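Local structure of kinase-associated protein B (1Y71) at residues F8-Y18 with T74-Y84. The protein is of unknown function but probably associates with a kinase, perhaps through an SH3-like domain. Sequence-based numbering, arbitrary orientation.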
ATOM      1  N   PHE B   8     -10.424  -3.137 -17.367  1.00 39.28           N
ATOM      2  CA  PHE B   8     -10.085  -2.525 -16.080  1.00 38.28           C
ATOM      3  C   PHE B   8     -10.393  -1.038 -16.112  1.00 38.20           C
ATOM      4  O   PHE B   8     -10.059  -0.367 -17.084  1.00 38.30           O
ATOM      5  CB  PHE B   8      -8.602  -2.754 -15.767  1.00 38.46           C
ATOM      6  CG  PHE B   8      -8.198  -4.204 -15.743  1.00 37.13           C
ATOM      7  CD1 PHE B   8      -7.349  -4.714 -16.713  1.00 39.07           C
ATOM      8  CD2 PHE B   8      -8.663  -5.060 -14.753  1.00 38.44           C
ATOM      9  CE1 PHE B   8      -6.972  -6.064 -16.692  1.00 39.24           C
ATOM     10  CE2 PHE B   8      -8.294  -6.398 -14.727  1.00 36.71           C
ATOM     11  CZ  PHE B   8      -7.450  -6.899 -15.686  1.00 37.22           C
ATOM     12  N   GLU B   9     -11.042  -0.525 -15.068  1.00 37.44           N
ATOM     13  CA  GLU B   9     -11.335   0.913 -15.013  1.00 37.37           C
ATOM     14  C   GLU B   9     -10.255   1.727 -14.300  1.00 35.28           C
ATOM     15  O   GLU B   9      -9.446   1.190 -13.534  1.00 33.94           O
ATOM     16  CB  GLU B   9     -12.745   1.197 -14.467  1.00 37.52           C
ATOM     17  CG  GLU B   9     -12.990   0.788 -13.008  1.00 41.01           C
ATOM     18  CD  GLU B   9     -14.483   0.712 -12.647  1.00 41.92           C
ATOM     19  OE1 GLU B   9     -15.133   1.772 -12.433  1.00 46.74           O
ATOM     20  OE2 GLU B   9     -15.003  -0.431 -12.573  1.00 47.64           O
ATOM     21  N   ILE B  10     -10.212   3.016 -14.624  1.00 33.21           N
ATOM     22  CA  ILE B  10      -9.327   3.968 -13.965  1.00 32.31           C
ATOM     23  C   ILE B  10      -9.578   3.952 -12.468  1.00 31.06           C
ATOM     24  O   ILE B  10     -10.733   4.054 -12.013  1.00 31.58           O
ATOM     25  CB  ILE B  10      -9.503   5.391 -14.537  1.00 31.86           C
ATOM     26  CG1 ILE B  10      -8.771   5.500 -15.871  1.00 31.29           C
ATOM     27  CG2 ILE B  10      -8.973   6.446 -13.574  1.00 32.26           C
ATOM     28  CD1 ILE B  10      -8.848   6.899 -16.515  1.00 33.07           C
ATOM     29  N   GLY B  11      -8.491   3.828 -11.712  1.00 29.24           N
ATOM     30  CA  GLY B  11      -8.583   3.740 -10.271  1.00 27.20           C
ATOM     31  C   GLY B  11      -8.502   2.295  -9.816  1.00 26.18           C
ATOM     32  O   GLY B  11      -8.279   2.017  -8.646  1.00 26.37           O
ATOM     33  N   GLU B  12      -8.686   1.361 -10.738  1.00 24.64           N
ATOM     34  CA  GLU B  12      -8.688  -0.051 -10.347  1.00 23.50           C
ATOM     35  C   GLU B  12      -7.319  -0.495  -9.839  1.00 22.09           C
ATOM     36  O   GLU B  12      -6.299  -0.226 -10.480  1.00 21.75           O
ATOM     37  CB  GLU B  12      -9.173  -0.910 -11.506  1.00 24.26           C
ATOM     38  CG  GLU B  12      -9.092  -2.409 -11.257  1.00 26.45           C
ATOM     39  CD  GLU B  12     -10.087  -3.186 -12.104  1.00 34.31           C
ATOM     40  OE1 GLU B  12     -10.140  -4.413 -11.930  1.00 36.17           O
ATOM     41  OE2 GLU B  12     -10.811  -2.577 -12.930  1.00 34.13           O
ATOM     42  N   ILE B  13      -7.306  -1.181  -8.695  1.00 20.91           N
ATOM     43  CA  ILE B  13      -6.089  -1.808  -8.155  1.00 21.31           C
ATOM     44  C   ILE B  13      -5.833  -3.142  -8.848  1.00 21.18           C
ATOM     45  O   ILE B  13      -6.733  -3.995  -8.931  1.00 20.70           O
ATOM     46  CB  ILE B  13      -6.146  -1.999  -6.617  1.00 20.53           C
ATOM     47  CG1 ILE B  13      -6.488  -0.669  -5.938  1.00 24.37           C
ATOM     48  CG2 ILE B  13      -4.810  -2.538  -6.096  1.00 20.78           C
ATOM     49  CD1 ILE B  13      -5.528   0.493  -6.339  1.00 26.46           C
ATOM     50  N   VAL B  14      -4.617  -3.303  -9.371  1.00 20.20           N
ATOM     51  CA  VAL B  14      -4.267  -4.466 -10.211  1.00 21.26           C
ATOM     52  C   VAL B  14      -2.850  -4.952  -9.904  1.00 20.21           C
ATOM     53  O   VAL B  14      -2.131  -4.302  -9.183  1.00 19.45           O
ATOM     54  CB  VAL B  14      -4.357  -4.096 -11.708  1.00 20.77           C
ATOM     55  CG1 VAL B  14      -5.829  -3.735 -12.103  1.00 21.99           C
ATOM     56  CG2 VAL B  14      -3.363  -2.936 -12.036  1.00 22.79           C
ATOM     57  N   THR B  15      -2.484  -6.133 -10.401  1.00 21.34           N
ATOM     58  CA  THR B  15      -1.100  -6.537 -10.471  1.00 21.84           C
ATOM     59  C   THR B  15      -0.702  -6.377 -11.947  1.00 22.74           C
ATOM     60  O   THR B  15      -1.566  -6.442 -12.842  1.00 24.29           O
ATOM     61  CB  THR B  15      -0.887  -8.021 -10.037  1.00 22.25           C
ATOM     62  OG1 THR B  15      -1.685  -8.849 -10.871  1.00 22.01           O
ATOM     63  CG2 THR B  15      -1.305  -8.285  -8.566  1.00 20.59           C
ATOM     64  N   GLY B  16       0.590  -6.144 -12.197  1.00 23.44           N
ATOM     65  CA  GLY B  16       1.126  -5.974 -13.549  1.00 22.16           C
ATOM     66  C   GLY B  16       2.496  -6.631 -13.617  1.00 22.62           C
ATOM     67  O   GLY B  16       3.304  -6.546 -12.673  1.00 22.03           O
ATOM     68  N   ILE B  17       2.760  -7.275 -14.743  1.00 22.11           N
ATOM     69  CA  ILE B  17       4.036  -7.913 -14.985  1.00 22.70           C
ATOM     70  C   ILE B  17       4.720  -7.072 -16.034  1.00 22.75           C
ATOM     71  O   ILE B  17       4.108  -6.780 -17.077  1.00 22.42           O
ATOM     72  CB  ILE B  17       3.866  -9.360 -15.502  1.00 22.29           C
ATOM     73  CG1 ILE B  17       3.257 -10.235 -14.401  1.00 23.39           C
ATOM     74  CG2 ILE B  17       5.277  -9.921 -15.928  1.00 24.00           C
ATOM     75  CD1 ILE B  17       2.763 -11.634 -14.911  1.00 24.68           C
ATOM     76  N   TYR B  18       5.948  -6.647 -15.738  1.00 22.25           N
ATOM     77  CA  TYR B  18       6.703  -5.781 -16.624  1.00 23.47           C
ATOM     78  C   TYR B  18       8.166  -6.172 -16.529  1.00 23.49           C
ATOM     79  O   TYR B  18       8.750  -6.129 -15.432  1.00 22.82           O
ATOM     80  CB  TYR B  18       6.558  -4.312 -16.194  1.00 23.99           C
ATOM     81  CG  TYR B  18       7.307  -3.341 -17.081  1.00 25.15           C
ATOM     82  CD1 TYR B  18       6.748  -2.892 -18.296  1.00 25.33           C
ATOM     83  CD2 TYR B  18       8.577  -2.874 -16.718  1.00 22.66           C
ATOM     84  CE1 TYR B  18       7.438  -2.008 -19.129  1.00 28.96           C
ATOM     85  CE2 TYR B  18       9.269  -1.985 -17.529  1.00 26.43           C
ATOM     86  CZ  TYR B  18       8.702  -1.554 -18.728  1.00 27.78           C
ATOM     87  OH  TYR B  18       9.379  -0.655 -19.531  1.00 29.86           O
ATOM     88  N   THR B  74       3.898   3.059 -15.943  1.00 27.18           N
ATOM     89  CA  THR B  74       4.461   2.282 -17.033  1.00 28.95           C
ATOM     90  C   THR B  74       3.314   1.643 -17.806  1.00 28.92           C
ATOM     91  O   THR B  74       2.300   1.267 -17.238  1.00 28.39           O
ATOM     92  CB  THR B  74       5.558   1.257 -16.553  1.00 30.00           C
ATOM     93  OG1 THR B  74       4.980  -0.007 -16.244  1.00 34.04           O
ATOM     94  CG2 THR B  74       6.299   1.764 -15.318  1.00 29.03           C
ATOM     95  N   ASN B  75       3.475   1.597 -19.118  1.00 29.77           N
ATOM     96  CA  ASN B  75       2.564   0.903 -20.008  1.00 29.65           C
ATOM     97  C   ASN B  75       2.721  -0.614 -19.942  1.00 28.50           C
ATOM     98  O   ASN B  75       3.824  -1.139 -20.102  1.00 27.80           O
ATOM     99  CB  ASN B  75       2.772   1.382 -21.436  1.00 30.56           C
ATOM    100  CG  ASN B  75       1.708   0.863 -22.372  1.00 35.16           C
ATOM    101  OD1 ASN B  75       0.514   0.896 -22.044  1.00 42.38           O
ATOM    102  ND2 ASN B  75       2.115   0.415 -23.552  1.00 39.30           N
ATOM    103  N   ILE B  76       1.608  -1.307 -19.700  1.00 28.05           N
ATOM    104  CA  ILE B  76       1.623  -2.771 -19.560  1.00 28.30           C
ATOM    105  C   ILE B  76       0.559  -3.381 -20.446  1.00 28.10           C
ATOM    106  O   ILE B  76      -0.608  -2.985 -20.366  1.00 28.18           O
ATOM    107  CB  ILE B  76       1.469  -3.208 -18.049  1.00 27.85           C
ATOM    108  CG1 ILE B  76       2.604  -2.616 -17.219  1.00 28.37           C
ATOM    109  CG2 ILE B  76       1.464  -4.756 -17.869  1.00 27.41           C
ATOM    110  CD1 ILE B  76       2.503  -2.905 -15.756  1.00 27.80           C
ATOM    111  N   PRO B  77       0.941  -4.390 -21.265  1.00 28.84           N
ATOM    112  CA  PRO B  77      -0.046  -5.034 -22.140  1.00 28.80           C
ATOM    113  C   PRO B  77      -1.163  -5.630 -21.282  1.00 28.79           C
ATOM    114  O   PRO B  77      -0.897  -6.134 -20.174  1.00 26.68           O
ATOM    115  CB  PRO B  77       0.761  -6.144 -22.840  1.00 29.59           C
ATOM    116  CG  PRO B  77       2.187  -5.764 -22.685  1.00 28.67           C
ATOM    117  CD  PRO B  77       2.272  -5.015 -21.385  1.00 29.21           C
ATOM    118  N   GLU B  78      -2.382  -5.593 -21.801  1.00 28.56           N
ATOM    119  CA  GLU B  78      -3.578  -5.970 -21.041  1.00 30.63           C
ATOM    120  C   GLU B  78      -3.594  -7.426 -20.531  1.00 29.78           C
ATOM    121  O   GLU B  78      -4.225  -7.718 -19.516  1.00 30.06           O
ATOM    122  CB  GLU B  78      -4.861  -5.626 -21.816  1.00 29.91           C
ATOM    123  CG  GLU B  78      -5.146  -6.562 -22.987  1.00 33.96           C
ATOM    124  CD  GLU B  78      -6.172  -6.016 -24.006  1.00 34.55           C
ATOM    125  OE1 GLU B  78      -6.714  -4.894 -23.814  1.00 38.36           O
ATOM    126  OE2 GLU B  78      -6.419  -6.731 -25.022  1.00 42.40           O
ATOM    127  N   GLN B  79      -2.882  -8.314 -21.211  1.00 29.58           N
ATOM    128  CA  GLN B  79      -2.826  -9.744 -20.845  1.00 29.89           C
ATOM    129  C   GLN B  79      -2.034  -9.943 -19.563  1.00 28.46           C
ATOM    130  O   GLN B  79      -2.162 -10.980 -18.891  1.00 27.92           O
ATOM    131  CB  GLN B  79      -2.103 -10.573 -21.923  1.00 30.83           C
ATOM    132  CG  GLN B  79      -2.263 -10.045 -23.347  1.00 35.15           C
ATOM    133  CD  GLN B  79      -1.030  -9.325 -23.855  1.00 39.31           C
ATOM    134  OE1 GLN B  79       0.069  -9.882 -23.883  1.00 41.12           O
ATOM    135  NE2 GLN B  79      -1.214  -8.097 -24.292  1.00 41.57           N
HETATM  136  N   MSE B  80      -1.193  -8.957 -19.254  1.00 26.86           N
HETATM  137  CA  MSE B  80      -0.264  -9.057 -18.138  1.00 25.53           C
HETATM  138  C   MSE B  80      -0.809  -8.280 -16.930  1.00 24.57           C
HETATM  139  O   MSE B  80      -0.098  -8.112 -15.937  1.00 22.92           O
HETATM  140  CB  MSE B  80       1.130  -8.528 -18.554  1.00 25.27           C
HETATM  141  CG  MSE B  80       1.648  -9.146 -19.869  1.00 27.69           C
HETATM  142 SE   MSE B  80       1.752 -11.082 -19.671  0.90 33.34          SE
HETATM  143  CE  MSE B  80       3.480 -11.233 -18.839  1.00 29.72           C
ATOM    144  N   VAL B  81      -2.040  -7.776 -17.053  1.00 23.70           N
ATOM    145  CA  VAL B  81      -2.701  -7.034 -15.980  1.00 23.51           C
ATOM    146  C   VAL B  81      -3.851  -7.869 -15.373  1.00 24.45           C
ATOM    147  O   VAL B  81      -4.670  -8.457 -16.107  1.00 24.44           O
ATOM    148  CB  VAL B  81      -3.214  -5.623 -16.452  1.00 22.94           C
ATOM    149  CG1 VAL B  81      -3.894  -4.856 -15.286  1.00 21.15           C
ATOM    150  CG2 VAL B  81      -2.068  -4.775 -17.000  1.00 24.08           C
ATOM    151  N   LYS B  82      -3.920  -7.927 -14.048  1.00 24.25           N
ATOM    152  CA  LYS B  82      -4.988  -8.689 -13.371  1.00 24.95           C
ATOM    153  C   LYS B  82      -5.565  -7.887 -12.195  1.00 25.01           C
ATOM    154  O   LYS B  82      -4.805  -7.208 -11.508  1.00 23.12           O
ATOM    155  CB  LYS B  82      -4.417 -10.004 -12.843  1.00 26.03           C
ATOM    156  CG  LYS B  82      -5.471 -11.065 -12.681  1.00 31.29           C
ATOM    157  CD  LYS B  82      -5.308 -11.863 -11.397  1.00 38.85           C
ATOM    158  CE  LYS B  82      -4.681 -13.218 -11.677  1.00 40.87           C
ATOM    159  NZ  LYS B  82      -5.303 -13.841 -12.890  1.00 44.63           N
ATOM    160  N   LYS B  83      -6.895  -7.944 -11.979  1.00 25.30           N
ATOM    161  CA  LYS B  83      -7.534  -7.318 -10.801  1.00 25.51           C
ATOM    162  C   LYS B  83      -6.870  -7.803  -9.511  1.00 23.91           C
ATOM    163  O   LYS B  83      -6.621  -9.001  -9.351  1.00 21.43           O
ATOM    164  CB  LYS B  83      -9.030  -7.695 -10.755  1.00 26.39           C
ATOM    165  CG  LYS B  83      -9.845  -6.832  -9.781  1.00 28.17           C
ATOM    166  CD  LYS B  83     -11.365  -7.014  -9.978  1.00 30.36           C
ATOM    167  CE  LYS B  83     -12.134  -6.164  -8.961  1.00 37.18           C
ATOM    168  NZ  LYS B  83     -11.742  -4.699  -8.893  1.00 38.79           N
ATOM    169  N   TYR B  84      -6.573  -6.883  -8.589  1.00 22.62           N
ATOM    170  CA  TYR B  84      -5.973  -7.289  -7.323  1.00 22.75           C
ATOM    171  C   TYR B  84      -6.793  -6.693  -6.156  1.00 22.36           C
ATOM    172  O   TYR B  84      -6.887  -5.492  -6.037  1.00 21.08           O
ATOM    173  CB  TYR B  84      -4.499  -6.875  -7.238  1.00 22.28           C
ATOM    174  CG  TYR B  84      -3.866  -7.154  -5.885  1.00 21.92           C
ATOM    175  CD1 TYR B  84      -3.478  -8.449  -5.530  1.00 21.59           C
ATOM    176  CD2 TYR B  84      -3.687  -6.132  -4.949  1.00 20.46           C
ATOM    177  CE1 TYR B  84      -2.900  -8.708  -4.294  1.00 22.26           C
ATOM    178  CE2 TYR B  84      -3.110  -6.394  -3.708  1.00 21.30           C
ATOM    179  CZ  TYR B  84      -2.725  -7.680  -3.399  1.00 20.85           C
ATOM    180  OH  TYR B  84      -2.163  -7.931  -2.179  1.00 23.45           O
TER
HETATM  181  O   HOH W   1      -9.113  -4.085  -7.435  1.00 37.25           O
HETATM  182  O   HOH W   2      -0.348  -9.434 -13.410  1.00 27.56           O
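Val81 CG1 lies over one face of the Phe8 ring, a CH-pi contact 4.0 Å from the ring centroid, while Glu78 O sits at the edge of that ring near its plane. Tyr35 of strand 34-42 meets Phe8 edge-to-face, so a flat, apolar side chain suits this place. The Tyr84 ring takes Ile13 CG2 at its edge, and Thr15 CG2 packs against Tyr84 CB and the ring carbon CD1, both at 3.7 Å. On the Tyr18 ring, Thr74 OG1 stands 4.0 Å above one face, offset toward the rim; this buried hydroxyl has no polar partner in the model.

Strands 13-18 and 81-83 run antiparallel, Thr15 and Lys82 forming the hydrogen-bonded pair. Thr15 N donates to Lys82 O (2.8 Å), and Lys82 N to Thr15 O. Tyr84 N to Ile13 O and Ile17 N to Met80 O extend the pairing at both ends. Val81, its CG1 anti to the backbone N (chi1 -179°), presents that methyl to both Phe8 and Val14 CB, the latter at 3.7 Å. Gly16 suits its position because a beta carbon there would collide with Ile76 CD1, which lies 4.0 Å from Gly16 CA.

Farther along, Glu12 and Lys83 cross at about a right angle in a weak salt bridge, Glu12 OE1 to Lys83 NZ 3.4 Å. The other oxygen, Glu12 OE2, accepts Glu9 N at 3.0 Å, tying the carboxylate to the type II turn of Glu9 to Glu12. Four backbone hydrogen bonds and the packing of Val81 on Phe8 and Val14 thus join 81-83 as the outermost strand, within this chain, of a sheet consistent with an SH3-like fold, while Glu12 and Lys83 are tied by a long, weak ion pair.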